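Flavin-containing monooxygenase (Allium sativum, PDB 6WPU) uses bound FAD to oxygenate the sulfur of S-allyl-L-cysteine, a step probably belonging to the making of garlic flavour precursors. Local coordinates at residues 85-96 and 113-123. Sequence-based numbering, arbitrary orientation.
Sequences LYKSLRTNLPRE and DRRRFPGHEEV. With FAD (flavin-adenine dinucleotide), chain B; SO4 (sulfate ion), chain D.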
ATOM      1  N   LEU A  85      -1.836  -7.254   7.722  1.00 29.09           N
ATOM      2  CA  LEU A  85      -0.590  -7.931   8.067  1.00 33.60           C
ATOM      3  C   LEU A  85      -0.877  -9.277   8.714  1.00 34.83           C
ATOM      4  O   LEU A  85      -1.803  -9.401   9.518  1.00 33.34           O
ATOM      5  CB  LEU A  85       0.236  -7.104   9.039  1.00 32.98           C
ATOM      6  CG  LEU A  85       0.768  -5.729   8.668  1.00 38.30           C
ATOM      7  CD1 LEU A  85       1.476  -5.123   9.897  1.00 35.72           C
ATOM      8  CD2 LEU A  85       1.696  -5.819   7.495  1.00 36.67           C
ATOM      9  N   TYR A  86      -0.063 -10.280   8.388  1.00 31.35           N
ATOM     10  CA  TYR A  86      -0.087 -11.532   9.137  1.00 32.50           C
ATOM     11  C   TYR A  86       1.043 -11.519  10.161  1.00 35.83           C
ATOM     12  O   TYR A  86       1.961 -10.694  10.094  1.00 34.82           O
ATOM     13  CB  TYR A  86       0.013 -12.751   8.206  1.00 27.38           C
ATOM     14  CG  TYR A  86       1.111 -12.664   7.167  1.00 29.26           C
ATOM     15  CD1 TYR A  86       0.883 -12.035   5.936  1.00 30.26           C
ATOM     16  CD2 TYR A  86       2.367 -13.219   7.404  1.00 31.76           C
ATOM     17  CE1 TYR A  86       1.887 -11.933   4.991  1.00 29.19           C
ATOM     18  CE2 TYR A  86       3.380 -13.143   6.445  1.00 36.96           C
ATOM     19  CZ  TYR A  86       3.129 -12.494   5.252  1.00 35.96           C
ATOM     20  OH  TYR A  86       4.110 -12.403   4.306  1.00 49.26           O
ATOM     21  N   LYS A  87       0.961 -12.429  11.132  1.00 34.87           N
ATOM     22  CA  LYS A  87       1.760 -12.253  12.343  1.00 39.86           C
ATOM     23  C   LYS A  87       3.262 -12.342  12.066  1.00 39.36           C
ATOM     24  O   LYS A  87       4.051 -11.605  12.668  1.00 38.94           O
ATOM     25  CB  LYS A  87       1.348 -13.273  13.402  1.00 33.58           C
ATOM     26  CG  LYS A  87       2.125 -13.140  14.717  1.00 41.14           C
ATOM     27  CD  LYS A  87       1.528 -14.061  15.785  1.00 52.02           C
ATOM     28  CE  LYS A  87       2.361 -14.125  17.051  1.00 61.83           C
ATOM     29  NZ  LYS A  87       3.482 -15.115  16.925  1.00 68.17           N
ATOM     30  N   SER A  88       3.681 -13.232  11.173  1.00 35.73           N
ATOM     31  CA  SER A  88       5.112 -13.415  10.937  1.00 37.98           C
ATOM     32  C   SER A  88       5.687 -12.455   9.899  1.00 37.22           C
ATOM     33  O   SER A  88       6.881 -12.551   9.597  1.00 36.50           O
ATOM     34  CB  SER A  88       5.409 -14.855  10.501  1.00 36.04           C
ATOM     35  OG  SER A  88       4.776 -15.107   9.267  1.00 36.85           O
ATOM     36  N   LEU A  89       4.887 -11.534   9.359  1.00 35.21           N
ATOM     37  CA  LEU A  89       5.339 -10.724   8.235  1.00 36.70           C
ATOM     38  C   LEU A  89       6.625  -9.977   8.574  1.00 36.80           C
ATOM     39  O   LEU A  89       6.754  -9.385   9.647  1.00 33.78           O
ATOM     40  CB  LEU A  89       4.251  -9.736   7.810  1.00 31.80           C
ATOM     41  CG  LEU A  89       4.615  -8.870   6.597  1.00 37.98           C
ATOM     42  CD1 LEU A  89       3.416  -8.689   5.653  1.00 31.79           C
ATOM     43  CD2 LEU A  89       5.218  -7.480   7.027  1.00 33.24           C
ATOM     44  N   ARG A  90       7.583 -10.054   7.657  1.00 32.67           N
ATOM     45  CA  ARG A  90       8.779  -9.230   7.604  1.00 38.37           C
ATOM     46  C   ARG A  90       8.733  -8.350   6.356  1.00 41.58           C
ATOM     47  O   ARG A  90       8.003  -8.634   5.399  1.00 32.32           O
ATOM     48  CB  ARG A  90      10.046 -10.095   7.583  1.00 37.27           C
ATOM     49  CG  ARG A  90      10.246 -10.961   8.810  1.00 37.06           C
ATOM     50  CD  ARG A  90      11.316 -12.015   8.572  1.00 41.80           C
ATOM     51  NE  ARG A  90      12.640 -11.424   8.435  1.00 42.26           N
ATOM     52  CZ  ARG A  90      13.741 -12.111   8.162  1.00 41.95           C
ATOM     53  NH1 ARG A  90      13.676 -13.433   7.984  1.00 42.82           N
ATOM     54  NH2 ARG A  90      14.910 -11.474   8.052  1.00 40.99           N
ATOM     55  N   THR A  91       9.511  -7.261   6.375  1.00 40.92           N
ATOM     56  CA  THR A  91       9.518  -6.351   5.233  1.00 40.46           C
ATOM     57  C   THR A  91      10.017  -7.087   3.994  1.00 42.10           C
ATOM     58  O   THR A  91      10.845  -7.999   4.080  1.00 36.13           O
ATOM     59  CB  THR A  91      10.389  -5.104   5.508  1.00 40.29           C
ATOM     60  OG1 THR A  91      11.788  -5.444   5.560  1.00 36.69           O
ATOM     61  CG2 THR A  91       9.991  -4.441   6.815  1.00 35.80           C
ATOM     62  N   ASN A  92       9.482  -6.718   2.829  1.00 43.92           N
ATOM     63  CA  ASN A  92       9.993  -7.260   1.571  1.00 41.29           C
ATOM     64  C   ASN A  92      11.002  -6.327   0.923  1.00 41.87           C
ATOM     65  O   ASN A  92      11.406  -6.556  -0.218  1.00 44.50           O
ATOM     66  CB  ASN A  92       8.851  -7.576   0.595  1.00 36.65           C
ATOM     67  CG  ASN A  92       7.994  -6.373   0.274  1.00 42.40           C
ATOM     68  OD1 ASN A  92       8.419  -5.227   0.406  1.00 42.42           O
ATOM     69  ND2 ASN A  92       6.765  -6.627  -0.133  1.00 47.47           N
ATOM     70  N   LEU A  93      11.401  -5.269   1.628  1.00 43.13           N
ATOM     71  CA  LEU A  93      12.444  -4.341   1.228  1.00 42.89           C
ATOM     72  C   LEU A  93      13.436  -4.220   2.375  1.00 39.35           C
ATOM     73  O   LEU A  93      13.034  -4.297   3.545  1.00 39.44           O
ATOM     74  CB  LEU A  93      11.856  -2.960   0.900  1.00 40.49           C
ATOM     75  CG  LEU A  93      10.871  -2.865  -0.265  1.00 36.26           C
ATOM     76  CD1 LEU A  93      10.228  -1.487  -0.262  1.00 36.53           C
ATOM     77  CD2 LEU A  93      11.606  -3.124  -1.582  1.00 39.34           C
ATOM     78  N   PRO A  94      14.726  -4.077   2.086  1.00 37.53           N
ATOM     79  CA  PRO A  94      15.694  -3.845   3.162  1.00 45.40           C
ATOM     80  C   PRO A  94      15.405  -2.515   3.831  1.00 47.75           C
ATOM     81  O   PRO A  94      14.904  -1.578   3.204  1.00 43.63           O
ATOM     82  CB  PRO A  94      17.043  -3.834   2.439  1.00 44.12           C
ATOM     83  CG  PRO A  94      16.710  -3.405   1.053  1.00 45.42           C
ATOM     84  CD  PRO A  94      15.326  -3.908   0.750  1.00 41.49           C
ATOM     85  N   ARG A  95      15.682  -2.452   5.134  1.00 45.01           N
ATOM     86  CA  ARG A  95      15.196  -1.317   5.908  1.00 39.46           C
ATOM     87  C   ARG A  95      15.838  -0.005   5.456  1.00 42.74           C
ATOM     88  O   ARG A  95      15.207   1.052   5.577  1.00 43.59           O
ATOM     89  CB  ARG A  95      15.416  -1.567   7.404  1.00 41.91           C
ATOM     90  CG  ARG A  95      16.880  -1.688   7.827  1.00 45.38           C
ATOM     91  CD  ARG A  95      17.002  -2.263   9.241  1.00 46.73           C
ATOM     92  NE  ARG A  95      16.443  -1.382  10.270  1.00 44.29           N
ATOM     93  CZ  ARG A  95      16.002  -1.791  11.460  1.00 48.72           C
ATOM     94  NH1 ARG A  95      16.019  -3.083  11.777  1.00 43.68           N
ATOM     95  NH2 ARG A  95      15.526  -0.908  12.337  1.00 47.57           N
ATOM     96  N   GLU A  96      17.067  -0.044   4.915  1.00 45.67           N
ATOM     97  CA  GLU A  96      17.695   1.188   4.435  1.00 46.50           C
ATOM     98  C   GLU A  96      16.879   1.821   3.317  1.00 50.01           C
ATOM     99  O   GLU A  96      16.773   3.051   3.233  1.00 48.52           O
ATOM    100  CB  GLU A  96      19.129   0.931   3.950  1.00 45.34           C
ATOM    101  CG  GLU A  96      20.105   0.388   4.999  1.00 44.94           C
ATOM    102  CD  GLU A  96      20.075  -1.141   5.089  1.00 58.89           C
ATOM    103  OE1 GLU A  96      19.409  -1.785   4.245  1.00 49.13           O
ATOM    104  OE2 GLU A  96      20.719  -1.695   6.007  1.00 61.27           O
ATOM    105  N   ASP A 113      14.115  -5.128  16.714  1.00 59.40           N
ATOM    106  CA  ASP A 113      14.430  -6.089  15.660  1.00 54.23           C
ATOM    107  C   ASP A 113      15.527  -5.464  14.806  1.00 49.82           C
ATOM    108  O   ASP A 113      15.262  -4.603  13.965  1.00 52.83           O
ATOM    109  CB  ASP A 113      13.174  -6.417  14.857  1.00 50.98           C
ATOM    110  CG  ASP A 113      13.384  -7.544  13.851  1.00 50.67           C
ATOM    111  OD1 ASP A 113      14.545  -7.812  13.472  1.00 48.56           O
ATOM    112  OD2 ASP A 113      12.376  -8.151  13.421  1.00 48.68           O
ATOM    113  N   ARG A 114      16.768  -5.885  15.035  1.00 50.30           N
ATOM    114  CA  ARG A 114      17.925  -5.301  14.366  1.00 53.23           C
ATOM    115  C   ARG A 114      18.176  -5.874  12.975  1.00 54.29           C
ATOM    116  O   ARG A 114      19.196  -5.537  12.362  1.00 63.02           O
ATOM    117  CB  ARG A 114      19.178  -5.494  15.221  1.00 58.47           C
ATOM    118  CG  ARG A 114      19.158  -4.751  16.541  1.00 63.97           C
ATOM    119  CD  ARG A 114      20.543  -4.741  17.174  1.00 70.34           C
ATOM    120  NE  ARG A 114      20.982  -3.378  17.464  1.00 88.34           N
ATOM    121  CZ  ARG A 114      21.704  -2.627  16.636  1.00 94.07           C
ATOM    122  NH1 ARG A 114      22.084  -3.103  15.460  1.00 96.55           N
ATOM    123  NH2 ARG A 114      22.050  -1.398  16.989  1.00 95.39           N
ATOM    124  N   ARG A 115      17.287  -6.722  12.464  1.00 51.97           N
ATOM    125  CA  ARG A 115      17.524  -7.364  11.179  1.00 50.73           C
ATOM    126  C   ARG A 115      17.361  -6.374  10.036  1.00 49.84           C
ATOM    127  O   ARG A 115      16.570  -5.429  10.110  1.00 50.02           O
ATOM    128  CB  ARG A 115      16.569  -8.536  10.975  1.00 43.74           C
ATOM    129  CG  ARG A 115      16.888  -9.734  11.829  1.00 41.99           C
ATOM    130  CD  ARG A 115      15.880 -10.840  11.596  1.00 43.37           C
ATOM    131  NE  ARG A 115      14.557 -10.420  12.041  1.00 39.79           N
ATOM    132  CZ  ARG A 115      13.473 -11.179  11.967  1.00 43.23           C
ATOM    133  NH1 ARG A 115      13.560 -12.402  11.448  1.00 43.32           N
ATOM    134  NH2 ARG A 115      12.308 -10.714  12.401  1.00 39.68           N
ATOM    135  N   ARG A 116      18.115  -6.619   8.962  1.00 45.29           N
ATOM    136  CA  ARG A 116      18.000  -5.797   7.765  1.00 48.36           C
ATOM    137  C   ARG A 116      16.591  -5.840   7.199  1.00 47.31           C
ATOM    138  O   ARG A 116      16.082  -4.823   6.707  1.00 45.40           O
ATOM    139  CB  ARG A 116      19.010  -6.248   6.713  1.00 54.06           C
ATOM    140  CG  ARG A 116      18.960  -5.403   5.465  1.00 53.03           C
ATOM    141  CD  ARG A 116      20.300  -5.300   4.829  1.00 53.62           C
ATOM    142  NE  ARG A 116      20.257  -4.387   3.697  1.00 54.66           N
ATOM    143  CZ  ARG A 116      20.667  -4.697   2.471  1.00 57.38           C
ATOM    144  NH1 ARG A 116      21.165  -5.911   2.226  1.00 49.03           N
ATOM    145  NH2 ARG A 116      20.586  -3.787   1.500  1.00 55.08           N
ATOM    146  N   PHE A 117      15.945  -7.010   7.248  1.00 44.22           N
ATOM    147  CA  PHE A 117      14.539  -7.156   6.867  1.00 45.80           C
ATOM    148  C   PHE A 117      13.763  -7.495   8.128  1.00 43.76           C
ATOM    149  O   PHE A 117      13.561  -8.677   8.440  1.00 47.28           O
ATOM    150  CB  PHE A 117      14.334  -8.241   5.806  1.00 42.36           C
ATOM    151  CG  PHE A 117      14.927  -7.925   4.461  1.00 39.48           C
ATOM    152  CD1 PHE A 117      16.286  -8.067   4.241  1.00 39.19           C
ATOM    153  CD2 PHE A 117      14.113  -7.547   3.403  1.00 39.59           C
ATOM    154  CE1 PHE A 117      16.831  -7.813   2.993  1.00 40.21           C
ATOM    155  CE2 PHE A 117      14.648  -7.283   2.154  1.00 37.01           C
ATOM    156  CZ  PHE A 117      16.005  -7.418   1.946  1.00 39.02           C
ATOM    157  N   PRO A 118      13.334  -6.506   8.901  1.00 45.97           N
ATOM    158  CA  PRO A 118      12.737  -6.792  10.208  1.00 42.09           C
ATOM    159  C   PRO A 118      11.258  -7.141  10.094  1.00 36.51           C
ATOM    160  O   PRO A 118      10.634  -7.040   9.036  1.00 36.65           O
ATOM    161  CB  PRO A 118      12.942  -5.478  10.963  1.00 41.96           C
ATOM    162  CG  PRO A 118      12.823  -4.438   9.868  1.00 42.62           C
ATOM    163  CD  PRO A 118      13.552  -5.058   8.702  1.00 42.09           C
ATOM    164  N   GLY A 119      10.697  -7.529  11.228  1.00 41.41           N
ATOM    165  CA  GLY A 119       9.275  -7.779  11.307  1.00 39.05           C
ATOM    166  C   GLY A 119       8.473  -6.497  11.395  1.00 39.86           C
ATOM    167  O   GLY A 119       9.001  -5.418  11.677  1.00 34.69           O
ATOM    168  N   HIS A 120       7.162  -6.639  11.165  1.00 35.47           N
ATOM    169  CA  HIS A 120       6.283  -5.478  11.109  1.00 35.43           C
ATOM    170  C   HIS A 120       6.346  -4.644  12.386  1.00 39.99           C
ATOM    171  O   HIS A 120       6.178  -3.418  12.328  1.00 38.34           O
ATOM    172  CB  HIS A 120       4.846  -5.929  10.844  1.00 35.52           C
ATOM    173  CG  HIS A 120       4.361  -6.970  11.797  1.00 37.51           C
ATOM    174  ND1 HIS A 120       3.883  -6.662  13.050  1.00 34.90           N
ATOM    175  CD2 HIS A 120       4.295  -8.322  11.686  1.00 39.13           C
ATOM    176  CE1 HIS A 120       3.538  -7.777  13.671  1.00 41.00           C
ATOM    177  NE2 HIS A 120       3.776  -8.798  12.866  1.00 36.50           N
ATOM    178  N   GLU A 121       6.583  -5.278  13.540  1.00 41.28           N
ATOM    179  CA  GLU A 121       6.676  -4.525  14.792  1.00 44.03           C
ATOM    180  C   GLU A 121       7.758  -3.459  14.715  1.00 42.11           C
ATOM    181  O   GLU A 121       7.605  -2.364  15.266  1.00 41.90           O
ATOM    182  CB  GLU A 121       6.957  -5.469  15.960  1.00 52.53           C
ATOM    183  CG  GLU A 121       5.769  -5.732  16.863  1.00 66.32           C
ATOM    184  CD  GLU A 121       5.919  -7.017  17.663  1.00 76.60           C
ATOM    185  OE1 GLU A 121       4.979  -7.840  17.637  1.00 80.43           O
ATOM    186  OE2 GLU A 121       6.977  -7.208  18.305  1.00 82.54           O
ATOM    187  N   GLU A 122       8.864  -3.768  14.044  1.00 44.25           N
ATOM    188  CA  GLU A 122       9.954  -2.811  13.941  1.00 45.14           C
ATOM    189  C   GLU A 122       9.564  -1.633  13.058  1.00 44.04           C
ATOM    190  O   GLU A 122       9.992  -0.505  13.308  1.00 39.04           O
ATOM    191  CB  GLU A 122      11.206  -3.512  13.409  1.00 45.45           C
ATOM    192  CG  GLU A 122      12.468  -2.655  13.351  1.00 52.85           C
ATOM    193  CD  GLU A 122      13.155  -2.447  14.711  1.00 52.25           C
ATOM    194  OE1 GLU A 122      14.150  -1.688  14.747  1.00 54.10           O
ATOM    195  OE2 GLU A 122      12.718  -3.031  15.730  1.00 53.73           O
ATOM    196  N   VAL A 123       8.743  -1.868  12.035  1.00 39.42           N
ATOM    197  CA  VAL A 123       8.309  -0.766  11.187  1.00 36.45           C
ATOM    198  C   VAL A 123       7.346   0.131  11.952  1.00 40.82           C
ATOM    199  O   VAL A 123       7.431   1.367  11.883  1.00 33.20           O
ATOM    200  CB  VAL A 123       7.676  -1.302   9.893  1.00 35.12           C
ATOM    201  CG1 VAL A 123       7.260  -0.153   8.988  1.00 34.93           C
ATOM    202  CG2 VAL A 123       8.627  -2.230   9.192  1.00 35.50           C
TER
HETATM  203  PA  FAD B 501      -2.379   2.801   5.568  1.00 31.96           P
HETATM  204  O1A FAD B 501      -1.217   2.135   6.306  1.00 27.94           O
HETATM  205  O2A FAD B 501      -3.524   2.028   5.144  1.00 25.37           O
HETATM  206  O5B FAD B 501      -3.048   3.877   6.395  1.00 34.12           O
HETATM  207  C5B FAD B 501      -4.269   4.555   6.125  1.00 31.17           C
HETATM  208  C4B FAD B 501      -4.869   5.141   7.423  1.00 31.74           C
HETATM  209  O4B FAD B 501      -6.014   5.922   7.219  1.00 30.96           O
HETATM  210  C3B FAD B 501      -5.229   4.082   8.430  1.00 34.37           C
HETATM  211  O3B FAD B 501      -4.664   4.361   9.668  1.00 34.74           O
HETATM  212  C2B FAD B 501      -6.713   4.138   8.520  1.00 35.74           C
HETATM  213  O2B FAD B 501      -7.201   3.800   9.768  1.00 32.34           O
HETATM  214  C1B FAD B 501      -6.963   5.581   8.192  1.00 31.34           C
HETATM  215  N9A FAD B 501      -8.274   5.840   7.640  1.00 32.86           N
HETATM  216  C8A FAD B 501      -8.866   5.138   6.596  1.00 35.37           C
HETATM  217  N7A FAD B 501     -10.081   5.641   6.344  1.00 33.29           N
HETATM  218  C5A FAD B 501     -10.346   6.686   7.233  1.00 35.91           C
HETATM  219  C6A FAD B 501     -11.424   7.545   7.442  1.00 30.52           C
HETATM  220  N6A FAD B 501     -12.615   7.467   6.630  1.00 29.53           N
HETATM  221  N1A FAD B 501     -11.349   8.486   8.400  1.00 33.72           N
HETATM  222  C2A FAD B 501     -10.256   8.604   9.198  1.00 30.90           C
HETATM  223  N3A FAD B 501      -9.186   7.790   9.038  1.00 29.23           N
HETATM  224  C4A FAD B 501      -9.201   6.830   8.073  1.00 31.42           C
HETATM  225  N1  FAD B 501       5.828  -1.089   2.302  1.00 31.60           N
HETATM  226  C2  FAD B 501       7.214  -1.087   2.694  1.00 35.09           C
HETATM  227  O2  FAD B 501       7.929   0.058   2.658  1.00 44.49           O
HETATM  228  N3  FAD B 501       7.856  -2.264   3.006  1.00 42.76           N
HETATM  229  C4  FAD B 501       7.158  -3.453   3.030  1.00 35.31           C
HETATM  230  O4  FAD B 501       7.758  -4.626   3.349  1.00 40.92           O
HETATM  231  C4X FAD B 501       5.690  -3.470   2.870  1.00 39.36           C
HETATM  232  N5  FAD B 501       4.968  -4.627   3.132  1.00 37.80           N
HETATM  233  C5X FAD B 501       3.582  -4.604   3.013  1.00 38.63           C
HETATM  234  C6  FAD B 501       2.854  -5.776   3.265  1.00 35.07           C
HETATM  235  C7  FAD B 501       1.468  -5.746   3.160  1.00 38.98           C
HETATM  236  C7M FAD B 501       0.697  -7.013   3.422  1.00 35.51           C
HETATM  237  C8  FAD B 501       0.807  -4.572   2.804  1.00 40.64           C
HETATM  238  C8M FAD B 501      -0.681  -4.515   2.672  1.00 38.15           C
HETATM  239  C9  FAD B 501       1.532  -3.403   2.548  1.00 34.96           C
HETATM  240  C9A FAD B 501       2.915  -3.418   2.652  1.00 35.51           C
HETATM  241  N10 FAD B 501       3.658  -2.212   2.407  1.00 33.75           N
HETATM  242  C10 FAD B 501       5.054  -2.225   2.521  1.00 31.05           C
HETATM  243  C1' FAD B 501       2.963  -0.985   1.986  1.00 38.84           C
HETATM  244  C2' FAD B 501       2.240  -0.145   3.017  1.00 42.88           C
HETATM  245  O2' FAD B 501       0.958   0.060   2.588  1.00 56.56           O
HETATM  246  C3' FAD B 501       2.956   1.187   3.024  1.00 44.39           C
HETATM  247  O3' FAD B 501       4.146   0.889   3.645  1.00 53.07           O
HETATM  248  C4' FAD B 501       2.267   2.306   3.797  1.00 43.47           C
HETATM  249  O4' FAD B 501       1.917   1.801   5.033  1.00 43.29           O
HETATM  250  C5' FAD B 501       1.066   2.972   3.117  1.00 39.46           C
HETATM  251  O5' FAD B 501       0.454   3.647   4.178  1.00 39.25           O
HETATM  252  P   FAD B 501      -0.829   4.578   4.172  1.00 32.72           P
HETATM  253  O1P FAD B 501      -0.720   5.724   5.248  1.00 35.17           O
HETATM  254  O2P FAD B 501      -1.025   4.977   2.656  1.00 29.17           O
HETATM  255  O3P FAD B 501      -2.052   3.481   4.267  1.00 31.39           O
HETATM  256  S   SO4 D 503      11.517 -15.684   5.826  0.80 70.76           S
HETATM  257  O1  SO4 D 503      11.254 -17.119   5.968  0.80 71.92           O
HETATM  258  O2  SO4 D 503      12.819 -15.510   5.184  0.80 75.86           O
HETATM  259  O3  SO4 D 503      10.503 -15.074   4.974  0.80 74.41           O
HETATM  260  O4  SO4 D 503      11.467 -15.038   7.142  0.80 59.64           O
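This contact borders the flavin edge in the FAD pocket: residues 85-96 line it and residues 113-123 brace them from behind. Thr91 N donates to Pro118 O (2.9 Å) and, one residue on, Asn92 N donates to FAD O4 (2.8 Å). Arg90 and Gly119 form a single beta bridge. The Arg90 guanidinium grips Phe117 O side-on with NE and NH2, the oxygen lying in its plane. Arg115 stacks flat on one face of that guanidinium, planes 14° apart. Arg115 grips Asp113 side-on and Arg90 pairs with Asp438, so the like charges are probably offset; the sulfate on Arg90 NH1 is probably a crystallisation ion. In Arg95, chi1 of 64° and a bend at chi3 bring NH1 to Asp113 O and Arg115 O. Its NH2 meets the anti lone pair of Glu122 OE1 at 2.9 Å. A leucine here would probably leave both carbonyls without the NH1 donor and Glu122 OE1 without its charged mate. Arg116 NE donates a nearly straight hydrogen bond (173°) to Glu96 OE1, part of a salt bridge. Pro94 CB packs off-centre over the Phe117 ring. His120 NE2 donates to Lys87 O. Helix 416-431 covers Pro94, Arg116 and Phe117; helix 443-453 packs on Glu96 and Arg116, while Tyr86 rests on helix 225-234.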